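PDB 6WCD: DNA-(apurinic or apyrimidinic site) endonuclease 2 from Xenopus laevis, which acts in DNA base excision repair as a weak endonuclease at apurinic or apyrimidinic sites and degrades DNA exonucleolytically in the 3'- to 5'-direction. Local coordinates for residues V4-N9 / H300-A305; D183-H188 / T270-I275; S66-F71 / V138-C143; I29-E34 / I179-V184. One frame throughout, in Å; residues are numbered along the deposited sequence. Where two conformers were deposited one is given.

Contact 1 of 4, residues V4-N9 / H300-A305. With MG (magnesium ion), chain B.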
loop_
_atom_site.group_PDB
_atom_site.type_symbol
_atom_site.label_atom_id
_atom_site.label_comp_id
_atom_site.label_asym_id
_atom_site.label_seq_id
_atom_site.Cartn_x
_atom_site.Cartn_y
_atom_site.Cartn_z
ATOM N N VAL A 4 -7.377 -5.527 -1.768
ATOM C CA VAL A 4 -7.147 -4.807 -3.001
ATOM C C VAL A 4 -6.165 -3.686 -2.725
ATOM O O VAL A 4 -6.208 -3.056 -1.657
ATOM C CB VAL A 4 -8.454 -4.237 -3.572
ATOM C CG1 VAL A 4 -8.220 -3.170 -4.632
ATOM C CG2 VAL A 4 -9.310 -5.327 -4.147
ATOM N N SER A 5 -5.318 -3.425 -3.691
ATOM C CA SER A 5 -4.433 -2.248 -3.704
ATOM C C SER A 5 -4.665 -1.489 -5.004
ATOM O O SER A 5 -4.746 -2.094 -6.073
ATOM C CB SER A 5 -2.974 -2.659 -3.612
ATOM O OG SER A 5 -2.103 -1.572 -3.549
ATOM N N TRP A 6 -4.748 -0.163 -4.925
ATOM C CA TRP A 6 -5.004 0.638 -6.111
ATOM C C TRP A 6 -4.452 2.037 -5.974
ATOM O O TRP A 6 -4.843 2.781 -5.062
ATOM C CB TRP A 6 -6.504 0.724 -6.384
ATOM C CG TRP A 6 -6.907 1.331 -7.716
ATOM C CD1 TRP A 6 -6.129 1.476 -8.862
ATOM C CD2 TRP A 6 -8.187 1.849 -8.050
ATOM N NE1 TRP A 6 -6.876 2.008 -9.848
ATOM C CE2 TRP A 6 -8.148 2.298 -9.363
ATOM C CE3 TRP A 6 -9.386 1.987 -7.335
ATOM C CZ2 TRP A 6 -9.243 2.843 -10.028
ATOM C CZ3 TRP A 6 -10.455 2.572 -7.961
ATOM C CH2 TRP A 6 -10.415 2.978 -9.294
ATOM N N ASN A 7 -3.565 2.432 -6.895
ATOM C CA ASN A 7 -3.142 3.825 -6.994
ATOM C C ASN A 7 -4.233 4.501 -7.801
ATOM O O ASN A 7 -4.391 4.271 -9.012
ATOM C CB ASN A 7 -1.793 3.972 -7.655
ATOM C CG ASN A 7 -1.413 5.429 -7.822
ATOM O OD1 ASN A 7 -2.246 6.283 -8.066
ATOM N ND2 ASN A 7 -0.133 5.715 -7.709
ATOM N N ILE A 8 -5.068 5.272 -7.099
ATOM C CA ILE A 8 -6.309 5.797 -7.638
ATOM C C ILE A 8 -6.141 7.157 -8.285
ATOM O O ILE A 8 -7.080 7.670 -8.907
ATOM C CB ILE A 8 -7.365 5.797 -6.499
ATOM C CG1 ILE A 8 -8.765 5.968 -7.028
ATOM C CG2 ILE A 8 -7.053 6.877 -5.458
ATOM C CD1 ILE A 8 -9.875 5.724 -5.930
ATOM N N ASN A 9 -4.936 7.735 -8.220
ATOM C CA ASN A 9 -4.633 9.000 -8.895
ATOM C C ASN A 9 -5.620 10.097 -8.519
ATOM O O ASN A 9 -6.025 10.910 -9.358
ATOM C CB ASN A 9 -4.560 8.842 -10.432
ATOM C CG ASN A 9 -3.797 9.987 -11.087
ATOM O OD1 ASN A 9 -2.750 10.422 -10.601
ATOM N ND2 ASN A 9 -4.323 10.498 -12.174
ATOM N N HIS A 300 -3.615 3.934 -13.108
ATOM C CA HIS A 300 -3.263 2.584 -12.718
ATOM C C HIS A 300 -4.543 1.765 -12.644
ATOM O O HIS A 300 -5.636 2.334 -12.425
ATOM C CB HIS A 300 -2.613 2.502 -11.331
ATOM C CG HIS A 300 -1.340 3.264 -11.179
ATOM N ND1 HIS A 300 -0.205 2.658 -10.686
ATOM C CD2 HIS A 300 -1.043 4.570 -11.314
ATOM C CE1 HIS A 300 0.758 3.558 -10.574
ATOM N NE2 HIS A 300 0.290 4.729 -10.960
ATOM N N CYS A 301 -4.404 0.460 -12.708
ATOM C CA CYS A 301 -5.510 -0.415 -12.329
ATOM C C CYS A 301 -5.201 -1.113 -11.015
ATOM O O CYS A 301 -4.055 -1.165 -10.582
ATOM C CB CYS A 301 -5.826 -1.448 -13.406
ATOM S SG CYS A 301 -4.601 -2.713 -13.646
ATOM N N PRO A 302 -6.205 -1.651 -10.337
ATOM C CA PRO A 302 -5.955 -2.337 -9.075
ATOM C C PRO A 302 -5.279 -3.690 -9.244
ATOM O O PRO A 302 -5.285 -4.312 -10.319
ATOM C CB PRO A 302 -7.365 -2.565 -8.503
ATOM C CG PRO A 302 -8.254 -1.674 -9.294
ATOM C CD PRO A 302 -7.616 -1.591 -10.668
ATOM N N VAL A 303 -4.745 -4.159 -8.123
ATOM C CA VAL A 303 -4.321 -5.544 -7.935
ATOM C C VAL A 303 -5.083 -6.112 -6.733
ATOM O O VAL A 303 -5.525 -5.377 -5.849
ATOM C CB VAL A 303 -2.812 -5.670 -7.752
ATOM C CG1 VAL A 303 -2.100 -5.157 -9.009
ATOM C CG2 VAL A 303 -2.298 -4.841 -6.580
ATOM N N LYS A 304 -5.319 -7.422 -6.747
ATOM C CA LYS A 304 -6.190 -8.039 -5.749
ATOM C C LYS A 304 -5.647 -9.396 -5.351
ATOM O O LYS A 304 -5.231 -10.187 -6.201
ATOM C CB LYS A 304 -7.616 -8.159 -6.300
ATOM C CG LYS A 304 -8.648 -8.709 -5.330
ATOM C CD LYS A 304 -10.066 -8.514 -5.900
ATOM C CE LYS A 304 -11.069 -9.010 -4.939
ATOM N NZ LYS A 304 -12.416 -8.713 -5.561
ATOM N N ALA A 305 -5.675 -9.686 -4.056
ATOM C CA ALA A 305 -5.322 -10.996 -3.552
ATOM C C ALA A 305 -6.498 -11.644 -2.840
ATOM O O ALA A 305 -7.344 -10.959 -2.228
ATOM C CB ALA A 305 -4.150 -10.938 -2.611
HETATM MG MG MG B . -0.823 9.790 -10.073
HETATM O O HOH W 1 -2.729 0.283 -8.613
HETATM O O HOH W 2 -1.399 7.801 -10.256
HETATM O O HOH W 3 -0.219 11.830 -9.942
HETATM O O HOH W 4 -0.237 9.751 -12.059
HETATM O O HOH W 5 1.075 9.168 -9.498
#

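Contact 2 of 4, residues D183-H188 / T270-I275. With BU1 (1,4-butanediol), chain G.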
loop_
_atom_site.group_PDB
_atom_site.type_symbol
_atom_site.label_atom_id
_atom_site.label_comp_id
_atom_site.label_asym_id
_atom_site.label_seq_id
_atom_site.Cartn_x
_atom_site.Cartn_y
_atom_site.Cartn_z
ATOM N N ASP A 183 2.082 1.057 -4.517
ATOM C CA ASP A 183 2.775 1.550 -5.688
ATOM C C ASP A 183 4.226 1.666 -5.292
ATOM O O ASP A 183 4.630 2.603 -4.579
ATOM C CB ASP A 183 2.221 2.878 -6.162
ATOM C CG ASP A 183 2.934 3.438 -7.371
ATOM O OD1 ASP A 183 4.002 2.880 -7.819
ATOM O OD2 ASP A 183 2.439 4.471 -7.914
ATOM N N VAL A 184 4.980 0.638 -5.644
ATOM C CA VAL A 184 6.420 0.624 -5.347
ATOM C C VAL A 184 7.216 1.463 -6.319
ATOM O O VAL A 184 8.365 1.860 -6.027
ATOM C CB VAL A 184 6.837 -0.863 -5.301
ATOM C CG1 VAL A 184 8.321 -1.030 -5.180
ATOM C CG2 VAL A 184 6.148 -1.565 -4.153
ATOM N N ASN A 185 6.669 1.796 -7.495
ATOM C CA ASN A 185 7.290 2.679 -8.455
ATOM C C ASN A 185 8.637 2.158 -8.969
ATOM O O ASN A 185 9.508 2.919 -9.339
ATOM C CB ASN A 185 7.449 4.095 -7.866
ATOM C CG ASN A 185 7.486 5.140 -8.911
ATOM O OD1 ASN A 185 6.917 4.968 -9.990
ATOM N ND2 ASN A 185 8.191 6.237 -8.633
ATOM N N THR A 186 8.786 0.826 -9.021
ATOM C CA THR A 186 9.881 0.140 -9.711
ATOM C C THR A 186 9.296 -1.154 -10.266
ATOM O O THR A 186 8.552 -1.845 -9.550
ATOM C CB THR A 186 11.009 -0.229 -8.765
ATOM O OG1 THR A 186 11.664 0.956 -8.278
ATOM C CG2 THR A 186 12.075 -1.035 -9.483
ATOM N N SER A 187 9.608 -1.487 -11.533
ATOM C CA SER A 187 9.236 -2.781 -12.059
ATOM C C SER A 187 10.393 -3.734 -11.816
ATOM O O SER A 187 11.545 -3.352 -11.845
ATOM C CB SER A 187 8.898 -2.701 -13.541
ATOM O OG SER A 187 10.046 -2.263 -14.238
ATOM N N HIS A 188 10.088 -5.004 -11.602
ATOM C CA HIS A 188 11.123 -5.890 -11.092
ATOM C C HIS A 188 11.971 -6.545 -12.176
ATOM O O HIS A 188 13.216 -6.421 -12.175
ATOM C CB HIS A 188 10.457 -6.947 -10.215
ATOM C CG HIS A 188 11.417 -7.835 -9.510
ATOM N ND1 HIS A 188 11.056 -9.088 -9.037
ATOM C CD2 HIS A 188 12.738 -7.689 -9.228
ATOM C CE1 HIS A 188 12.114 -9.669 -8.486
ATOM N NE2 HIS A 188 13.146 -8.840 -8.585
ATOM N N THR A 270 3.575 -0.723 -17.550
ATOM C CA THR A 270 4.530 -1.323 -16.624
ATOM C C THR A 270 3.767 -1.885 -15.442
ATOM O O THR A 270 2.697 -1.388 -15.116
ATOM C CB THR A 270 5.546 -0.303 -16.110
ATOM O OG1 THR A 270 6.042 0.493 -17.194
ATOM C CG2 THR A 270 6.675 -1.026 -15.466
ATOM N N ARG A 271 4.329 -2.921 -14.782
ATOM C CA ARG A 271 3.754 -3.451 -13.534
ATOM C C ARG A 271 4.565 -2.878 -12.352
ATOM O O ARG A 271 5.737 -3.254 -12.169
ATOM C CB ARG A 271 3.744 -4.969 -13.483
ATOM C CG ARG A 271 2.944 -5.491 -12.229
ATOM C CD ARG A 271 2.812 -7.008 -12.206
ATOM N NE ARG A 271 4.109 -7.624 -12.007
ATOM C CZ ARG A 271 4.563 -8.109 -10.860
ATOM N NH1 ARG A 271 3.817 -8.118 -9.772
ATOM N NH2 ARG A 271 5.804 -8.570 -10.812
ATOM N N ILE A 272 3.969 -1.954 -11.601
ATOM C CA ILE A 272 4.647 -1.278 -10.489
ATOM C C ILE A 272 3.805 -1.329 -9.214
ATOM O O ILE A 272 4.215 -0.728 -8.188
ATOM C CB ILE A 272 5.051 0.172 -10.831
ATOM C CG1 ILE A 272 3.827 1.001 -11.260
ATOM C CG2 ILE A 272 6.197 0.175 -11.859
ATOM C CD1 ILE A 272 4.136 2.484 -11.360
ATOM N N ASP A 273 2.684 -2.008 -9.245
ATOM C CA ASP A 273 1.802 -2.209 -8.099
ATOM C C ASP A 273 1.842 -3.671 -7.688
ATOM O O ASP A 273 1.662 -4.581 -8.509
ATOM C CB ASP A 273 0.419 -1.782 -8.516
ATOM C CG ASP A 273 0.375 -0.300 -8.895
ATOM O OD1 ASP A 273 0.423 0.571 -7.947
ATOM O OD2 ASP A 273 0.335 0.054 -10.103
ATOM N N TYR A 274 2.068 -3.892 -6.406
ATOM C CA TYR A 274 2.372 -5.179 -5.855
ATOM C C TYR A 274 1.557 -5.478 -4.628
ATOM O O TYR A 274 1.129 -4.593 -3.887
ATOM C CB TYR A 274 3.850 -5.252 -5.427
ATOM C CG TYR A 274 4.871 -5.038 -6.490
ATOM C CD1 TYR A 274 5.545 -6.097 -7.025
ATOM C CD2 TYR A 274 5.256 -3.778 -6.870
ATOM C CE1 TYR A 274 6.554 -5.933 -7.944
ATOM C CE2 TYR A 274 6.224 -3.601 -7.818
ATOM C CZ TYR A 274 6.893 -4.663 -8.329
ATOM O OH TYR A 274 7.920 -4.537 -9.241
ATOM N N ILE A 275 1.381 -6.802 -4.382
ATOM C CA ILE A 275 0.962 -7.330 -3.083
ATOM C C ILE A 275 2.056 -8.284 -2.650
ATOM O O ILE A 275 2.197 -9.398 -3.179
ATOM C CB ILE A 275 -0.425 -7.999 -3.121
ATOM C CG1 ILE A 275 -1.450 -6.964 -3.554
ATOM C CG2 ILE A 275 -0.720 -8.616 -1.765
ATOM C CD1 ILE A 275 -2.851 -7.527 -3.802
HETATM C C1 BU1 G . 12.777 3.006 -10.638
HETATM C C2 BU1 G . 13.848 2.575 -9.625
HETATM C C3 BU1 G . 14.349 3.740 -8.761
HETATM C C4 BU1 G . 15.867 3.924 -8.883
HETATM O O5 BU1 G . 12.830 2.168 -11.772
HETATM O O6 BU1 G . 16.151 5.301 -8.881
#

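Contact 3 of 4, residues S66-F71 / V138-C143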
loop_
_atom_site.group_PDB
_atom_site.type_symbol
_atom_site.label_atom_id
_atom_site.label_comp_id
_atom_site.label_asym_id
_atom_site.label_seq_id
_atom_site.Cartn_x
_atom_site.Cartn_y
_atom_site.Cartn_z
ATOM N N SER A 66 -0.168 13.435 -2.791
ATOM C CA SER A 66 0.199 12.116 -2.228
ATOM C C SER A 66 -0.979 11.587 -1.416
ATOM O O SER A 66 -2.138 11.792 -1.816
ATOM C CB SER A 66 1.498 12.302 -1.458
ATOM O OG SER A 66 1.947 11.065 -1.012
ATOM N N GLY A 67 -0.723 10.924 -0.318
ATOM C CA GLY A 67 -1.754 10.377 0.523
ATOM C C GLY A 67 -2.050 8.926 0.288
ATOM O O GLY A 67 -2.100 8.442 -0.851
ATOM N N VAL A 68 -2.277 8.193 1.369
ATOM C CA VAL A 68 -2.669 6.786 1.306
ATOM C C VAL A 68 -3.802 6.572 2.295
ATOM O O VAL A 68 -3.973 7.310 3.273
ATOM C CB VAL A 68 -1.533 5.810 1.630
ATOM C CG1 VAL A 68 -0.441 5.885 0.556
ATOM C CG2 VAL A 68 -0.967 6.027 3.005
ATOM N N ALA A 69 -4.645 5.561 2.000
ATOM C CA ALA A 69 -5.792 5.262 2.845
ATOM C C ALA A 69 -6.041 3.777 2.788
ATOM O O ALA A 69 -5.990 3.155 1.739
ATOM C CB ALA A 69 -7.054 5.995 2.406
ATOM N N THR A 70 -6.396 3.197 3.943
ATOM C CA THR A 70 -6.861 1.822 4.039
ATOM C C THR A 70 -8.274 1.812 4.559
ATOM O O THR A 70 -8.562 2.399 5.624
ATOM C CB THR A 70 -5.930 1.020 4.940
ATOM O OG1 THR A 70 -4.659 0.966 4.308
ATOM C CG2 THR A 70 -6.434 -0.385 5.173
ATOM N N PHE A 71 -9.161 1.205 3.782
ATOM C CA PHE A 71 -10.571 1.069 4.092
ATOM C C PHE A 71 -10.836 -0.376 4.487
ATOM O O PHE A 71 -10.510 -1.291 3.744
ATOM C CB PHE A 71 -11.445 1.441 2.890
ATOM C CG PHE A 71 -11.492 2.887 2.589
ATOM C CD1 PHE A 71 -10.519 3.480 1.814
ATOM C CD2 PHE A 71 -12.528 3.629 3.067
ATOM C CE1 PHE A 71 -10.609 4.927 1.548
ATOM C CE2 PHE A 71 -12.624 4.979 2.829
ATOM C CZ PHE A 71 -11.670 5.597 2.075
ATOM N N VAL A 138 -0.728 -4.997 7.576
ATOM C CA VAL A 138 -0.839 -4.505 6.219
ATOM C C VAL A 138 -0.166 -3.144 6.133
ATOM O O VAL A 138 -0.555 -2.199 6.844
ATOM C CB VAL A 138 -2.323 -4.425 5.817
ATOM C CG1 VAL A 138 -2.469 -3.816 4.475
ATOM C CG2 VAL A 138 -2.969 -5.783 5.877
ATOM N N ILE A 139 0.867 -3.038 5.296
ATOM C CA ILE A 139 1.621 -1.825 5.111
ATOM C C ILE A 139 1.298 -1.302 3.731
ATOM O O ILE A 139 1.718 -1.900 2.746
ATOM C CB ILE A 139 3.114 -2.098 5.233
ATOM C CG1 ILE A 139 3.413 -2.842 6.535
ATOM C CG2 ILE A 139 3.904 -0.797 5.159
ATOM C CD1 ILE A 139 4.917 -3.137 6.775
ATOM N N ASN A 140 0.580 -0.194 3.674
ATOM C CA ASN A 140 0.042 0.399 2.444
ATOM C C ASN A 140 0.953 1.574 2.086
ATOM O O ASN A 140 1.019 2.551 2.845
ATOM C CB ASN A 140 -1.394 0.845 2.714
ATOM C CG ASN A 140 -2.011 1.644 1.603
ATOM O OD1 ASN A 140 -1.418 1.765 0.539
ATOM N ND2 ASN A 140 -3.190 2.200 1.848
ATOM N N VAL A 141 1.678 1.490 0.958
ATOM C CA VAL A 141 2.726 2.477 0.620
ATOM C C VAL A 141 2.549 3.083 -0.749
ATOM O O VAL A 141 2.117 2.423 -1.712
ATOM C CB VAL A 141 4.144 1.896 0.732
ATOM C CG1 VAL A 141 4.439 1.469 2.124
ATOM C CG2 VAL A 141 4.356 0.681 -0.192
ATOM N N TYR A 142 2.881 4.380 -0.863
ATOM C CA TYR A 142 2.983 5.117 -2.117
ATOM C C TYR A 142 4.412 5.611 -2.203
ATOM O O TYR A 142 4.733 6.644 -1.633
ATOM C CB TYR A 142 1.964 6.264 -2.178
ATOM C CG TYR A 142 2.010 7.144 -3.411
ATOM C CD1 TYR A 142 2.158 6.609 -4.674
ATOM C CD2 TYR A 142 1.931 8.518 -3.316
ATOM C CE1 TYR A 142 2.231 7.417 -5.816
ATOM C CE2 TYR A 142 1.991 9.325 -4.428
ATOM C CZ TYR A 142 2.136 8.779 -5.681
ATOM O OH TYR A 142 2.209 9.600 -6.795
ATOM N N CYS A 143 5.268 4.882 -2.891
ATOM C CA CYS A 143 6.697 5.189 -2.871
ATOM C C CYS A 143 6.961 6.438 -3.718
ATOM O O CYS A 143 6.215 6.757 -4.654
ATOM C CB CYS A 143 7.462 3.978 -3.359
ATOM S SG CYS A 143 7.369 2.569 -2.173
HETATM O O HOH W 6 -2.976 -0.467 5.939
#

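Contact 4 of 4, residues I29-E34 / I179-V184. With MG (magnesium ion), chain B.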
loop_
_atom_site.group_PDB
_atom_site.type_symbol
_atom_site.label_atom_id
_atom_site.label_comp_id
_atom_site.label_asym_id
_atom_site.label_seq_id
_atom_site.Cartn_x
_atom_site.Cartn_y
_atom_site.Cartn_z
ATOM N N ILE A 29 -10.463 -5.486 2.752
ATOM C CA ILE A 29 -9.488 -4.425 2.992
ATOM C C ILE A 29 -9.161 -3.827 1.632
ATOM O O ILE A 29 -8.761 -4.572 0.715
ATOM C CB ILE A 29 -8.233 -4.963 3.668
ATOM C CG1 ILE A 29 -8.551 -5.623 5.023
ATOM C CG2 ILE A 29 -7.195 -3.826 3.871
ATOM C CD1 ILE A 29 -7.382 -6.319 5.692
ATOM N N ILE A 30 -9.324 -2.518 1.503
ATOM C CA ILE A 30 -9.017 -1.824 0.256
ATOM C C ILE A 30 -8.010 -0.739 0.570
ATOM O O ILE A 30 -8.302 0.191 1.344
ATOM C CB ILE A 30 -10.275 -1.246 -0.423
ATOM C CG1 ILE A 30 -11.218 -2.391 -0.751
ATOM C CG2 ILE A 30 -9.886 -0.399 -1.650
ATOM C CD1 ILE A 30 -12.596 -1.960 -1.019
ATOM N N CYS A 31 -6.858 -0.815 -0.074
ATOM C CA CYS A 31 -5.748 0.084 0.138
ATOM C C CYS A 31 -5.593 0.969 -1.092
ATOM O O CYS A 31 -5.325 0.470 -2.201
ATOM C CB CYS A 31 -4.476 -0.690 0.409
ATOM S SG CYS A 31 -4.547 -1.650 1.950
ATOM N N LEU A 32 -5.755 2.246 -0.897
ATOM C CA LEU A 32 -5.630 3.249 -1.957
ATOM C C LEU A 32 -4.357 4.033 -1.777
ATOM O O LEU A 32 -3.995 4.429 -0.653
ATOM C CB LEU A 32 -6.801 4.211 -1.956
ATOM C CG LEU A 32 -8.182 3.556 -2.082
ATOM C CD1 LEU A 32 -9.284 4.602 -2.111
ATOM C CD2 LEU A 32 -8.292 2.656 -3.265
ATOM N N GLN A 33 -3.690 4.287 -2.898
ATOM C CA GLN A 33 -2.549 5.198 -2.918
ATOM C C GLN A 33 -2.818 6.421 -3.785
ATOM O O GLN A 33 -3.593 6.401 -4.729
ATOM C CB GLN A 33 -1.279 4.492 -3.410
ATOM C CG GLN A 33 -0.969 3.254 -2.604
ATOM C CD GLN A 33 -1.640 2.028 -3.135
ATOM O OE1 GLN A 33 -1.774 1.849 -4.344
ATOM N NE2 GLN A 33 -2.022 1.157 -2.239
ATOM N N GLU A 34 -2.123 7.497 -3.427
ATOM C CA GLU A 34 -2.286 8.821 -4.026
ATOM C C GLU A 34 -3.768 9.204 -3.957
ATOM O O GLU A 34 -4.442 9.476 -4.957
ATOM C CB GLU A 34 -1.715 8.906 -5.460
ATOM C CG GLU A 34 -1.461 10.359 -5.793
ATOM C CD GLU A 34 -1.054 10.629 -7.199
ATOM O OE1 GLU A 34 -1.299 9.797 -8.100
ATOM O OE2 GLU A 34 -0.479 11.760 -7.402
ATOM N N ILE A 179 1.942 -8.041 5.028
ATOM C CA ILE A 179 1.723 -7.733 3.619
ATOM C C ILE A 179 2.177 -6.309 3.379
ATOM O O ILE A 179 1.855 -5.417 4.167
ATOM C CB ILE A 179 0.252 -7.896 3.225
ATOM C CG1 ILE A 179 -0.111 -9.334 3.099
ATOM C CG2 ILE A 179 -0.033 -7.142 1.916
ATOM C CD1 ILE A 179 -1.645 -9.572 2.936
ATOM N N ILE A 180 2.956 -6.102 2.335
ATOM C CA ILE A 180 3.322 -4.771 1.840
ATOM C C ILE A 180 2.620 -4.640 0.511
ATOM O O ILE A 180 2.859 -5.454 -0.396
ATOM C CB ILE A 180 4.816 -4.574 1.669
ATOM C CG1 ILE A 180 5.569 -4.790 2.968
ATOM C CG2 ILE A 180 5.058 -3.121 1.145
ATOM C CD1 ILE A 180 7.030 -4.976 2.775
ATOM N N LEU A 181 1.759 -3.647 0.354
ATOM C CA LEU A 181 1.117 -3.452 -0.922
ATOM C C LEU A 181 1.097 -2.016 -1.328
ATOM O O LEU A 181 1.189 -1.107 -0.488
ATOM C CB LEU A 181 -0.261 -4.041 -0.906
ATOM C CG LEU A 181 -1.330 -3.374 -0.070
ATOM C CD1 LEU A 181 -2.542 -4.293 -0.057
ATOM C CD2 LEU A 181 -0.999 -3.143 1.316
ATOM N N GLY A 182 1.054 -1.802 -2.613
ATOM C CA GLY A 182 0.908 -0.456 -3.105
ATOM C C GLY A 182 1.801 -0.220 -4.274
ATOM O O GLY A 182 2.169 -1.142 -4.998
ATOM N N ASP A 183 2.082 1.057 -4.517
ATOM C CA ASP A 183 2.775 1.550 -5.688
ATOM C C ASP A 183 4.226 1.666 -5.292
ATOM O O ASP A 183 4.630 2.603 -4.579
ATOM C CB ASP A 183 2.221 2.878 -6.162
ATOM C CG ASP A 183 2.934 3.438 -7.371
ATOM O OD1 ASP A 183 4.002 2.880 -7.819
ATOM O OD2 ASP A 183 2.439 4.471 -7.914
ATOM N N VAL A 184 4.980 0.638 -5.644
ATOM C CA VAL A 184 6.420 0.624 -5.347
ATOM C C VAL A 184 7.216 1.463 -6.319
ATOM O O VAL A 184 8.365 1.860 -6.027
ATOM C CB VAL A 184 6.837 -0.863 -5.301
ATOM C CG1 VAL A 184 8.321 -1.030 -5.180
ATOM C CG2 VAL A 184 6.148 -1.565 -4.153
HETATM MG MG MG B . -0.823 9.790 -10.073
HETATM O O HOH W 3 -0.219 11.830 -9.942
HETATM O O HOH W 2 -1.399 7.801 -10.256
HETATM O O HOH W 4 -0.237 9.751 -12.059
HETATM O O HOH W 5 1.075 9.168 -9.498
#

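Contact 1 of 4, residues V4-N9 / H300-A305
W6 carries CG anti to its backbone N (chi1 -170°), as does N7, whereas H300 turns CG anti to its carbonyl carbon; these settings lay the indole against P302 and the N7 amide flat over the imidazole. P302 CG stands above the W6 five-membered ring, 3.6 Å from its centroid, a CH-pi contact, while I8 CG1 lies over the opposite face. The indole N-H is spent on the backbone: W6 NE1 donates to H300 O at 2.9 Å, in the ring plane and nearly straight (168°), but reaching that oxygen from above its carbonyl plane. Amide and imidazole planes of N7 and H300 differ by only 10°, and N7 CB lies 3.6 Å from the H300 ring centroid. Further along, S5 and V303 form an antiparallel hydrogen-bonded pair, S5 N to V303 O and V303 N to S5 O both measuring 2.9 Å, which joins strands 4-7 and 303-305 inside the six-stranded sheet. N7 OD1 accepts from N9 N at 3.1 Å, closing an Asx turn, and also from a magnesium-bound water; N9 OD1 binds the magnesium ion itself at 2.1 Å. With N7 ND2 hydrogen-bonded to D183 and H300 ND1 to D273, each stacked group is probably kept from turning, consistent with strand and loop ends that present active-site groups in fixed orientation.

Contact 2 of 4, residues D183-H188 / T270-I275
The catalytic loop of the DNase I-like fold, which follows strand 177-181 and carries the active-site residue D183, is seated here on strand 269-278, chiefly through I272, D273 and Y274. D183 and D273 form an antiparallel non-hydrogen-bonded pair, their CA atoms 4.6 Å apart, and D273 OD1 comes within 3.4 Å of D183 CB. One residue on, V184 N donates to I272 O at 3.0 Å, a bond bent to 136° at the hydrogen. I272 sets CG1 between its backbone N and carbonyl carbon (chi1 57°), which runs CD1 alongside D183 to lie 3.6 Å from D183 OD1, with N185 OD1 a little farther off. The Y274 ring crosses V184 at about a right angle, CD2 meeting V184 CG2 at 3.6 Å, and its hydroxyl reaches past to donate from OH to T186 O at 2.8 Å, the acceptor lying in the ring plane. A phenylalanine in place of Y274 would probably leave T186 O without this donor and let the loop shift beside the bound butanediol that T186 touches. The D183 and D273 carboxylates, turned 58° apart with their OD1 atoms 4.3 Å from each other, aim OD2 at different partners, N7 for D183 but T255 and H300 for D273. The contact thus brings two acidic groups close together at an oblique angle, each oriented by hydrogen bonds to residues outside the two segments, consistent with the catalytic importance inferred for D273.

Contact 3 of 4, residues S66-F71 / V138-C143
This is a buried face-to-face contact between the two sheets of the beta sandwich, with V68 and T70 of one sheet set against N140 and Y142 of the other. The short strand axes pass 7.3 Å apart at 148°, too distant for backbone pairing, and side chains do the bridging. N140 holds CG anti to its backbone N (chi1 172°), which sends the amide across the gap; N140 ND2 donates to T70 OG1 at 3.1 Å with an angle of 156°, the hydroxyl oxygen tilted somewhat from the amide plane. A water ties the same hydroxyl to the opposite strand, 2.7 Å from T70 OG1 and donating to V138 O at 3.1 Å. The other end of the amide is engaged as well, N140 OD1 accepting from Q33 NE2, and this fixes which way round the group lies. V68 supplies the apolar part, its CG1 packing on Y142 CB at 3.7 Å. Near the active site, S66 OG meets the edge of the Y142 ring in its plane, 3.4 Å from CD2, while bonding to E116 O; the ring assigned by similarity to the active site is thereby backed on one edge. Around this pair, strand 29-33 adjoins 68-72 in the first sheet, strands 119-127 and 177-181 flank 133-142 in the second, and helix 152-173 packs on I139 and V141.

Contact 4 of 4, residues I29-E34 / I179-V184
G182 turns the chain through a corner with backbone angles, phi 138° and psi -158°, that a side chain would tolerate poorly, and it offers its bare CA to the Q33 amide. Here the two sheets of the DNase I-like sandwich meet close to its centre, strand 29-33 against the end of 177-181. Q33 bends at chi2 (88°) and lays its amide over the turn, NE2 lying 3.5 Å from G182 CA and OE1 3.7 Å from the same atom; a beta carbon on G182 would crowd NE2. NE2 also donates to S5 OG within its own sheet, besides its bond across to N140. An alanine at Q33 would probably leave both oxygens short of a donor and open a gap above G182. Farther back along the strand, C31 SG packs against both methyls of L181, 3.9 Å from CD1 and from CD2. At the strand's far end E34 extends to the magnesium ion, OE1 binding it at 2.0 Å, while E34 OE2 accepts from a metal-bound water at 2.6 Å.

Overall arrangement
All four contacts lie around the magnesium site, with N9 and E34 binding the ion directly. Contacts 3 and 4, with centres about 5 Å apart, join the two sheets at the middle of the sandwich, and contact 1, its centre about 7 Å from that of contact 4, shares the magnesium ion with it: N9 OD1 and E34 OE1 lie 3.0 Å apart as joint ligands. Contact 2 is coupled to contact 1 by probable hydrogen bonds, H300 ND1 to D273 OD2 at 2.7 Å and N7 ND2 to D183 OD2 at 2.9 Å, and to contact 4 by another from G182 N to Y274 O, 3.1 Å. The Y142 side chain of contact 3 comes within about 4 Å of the magnesium, that of D183 within about 7 Å.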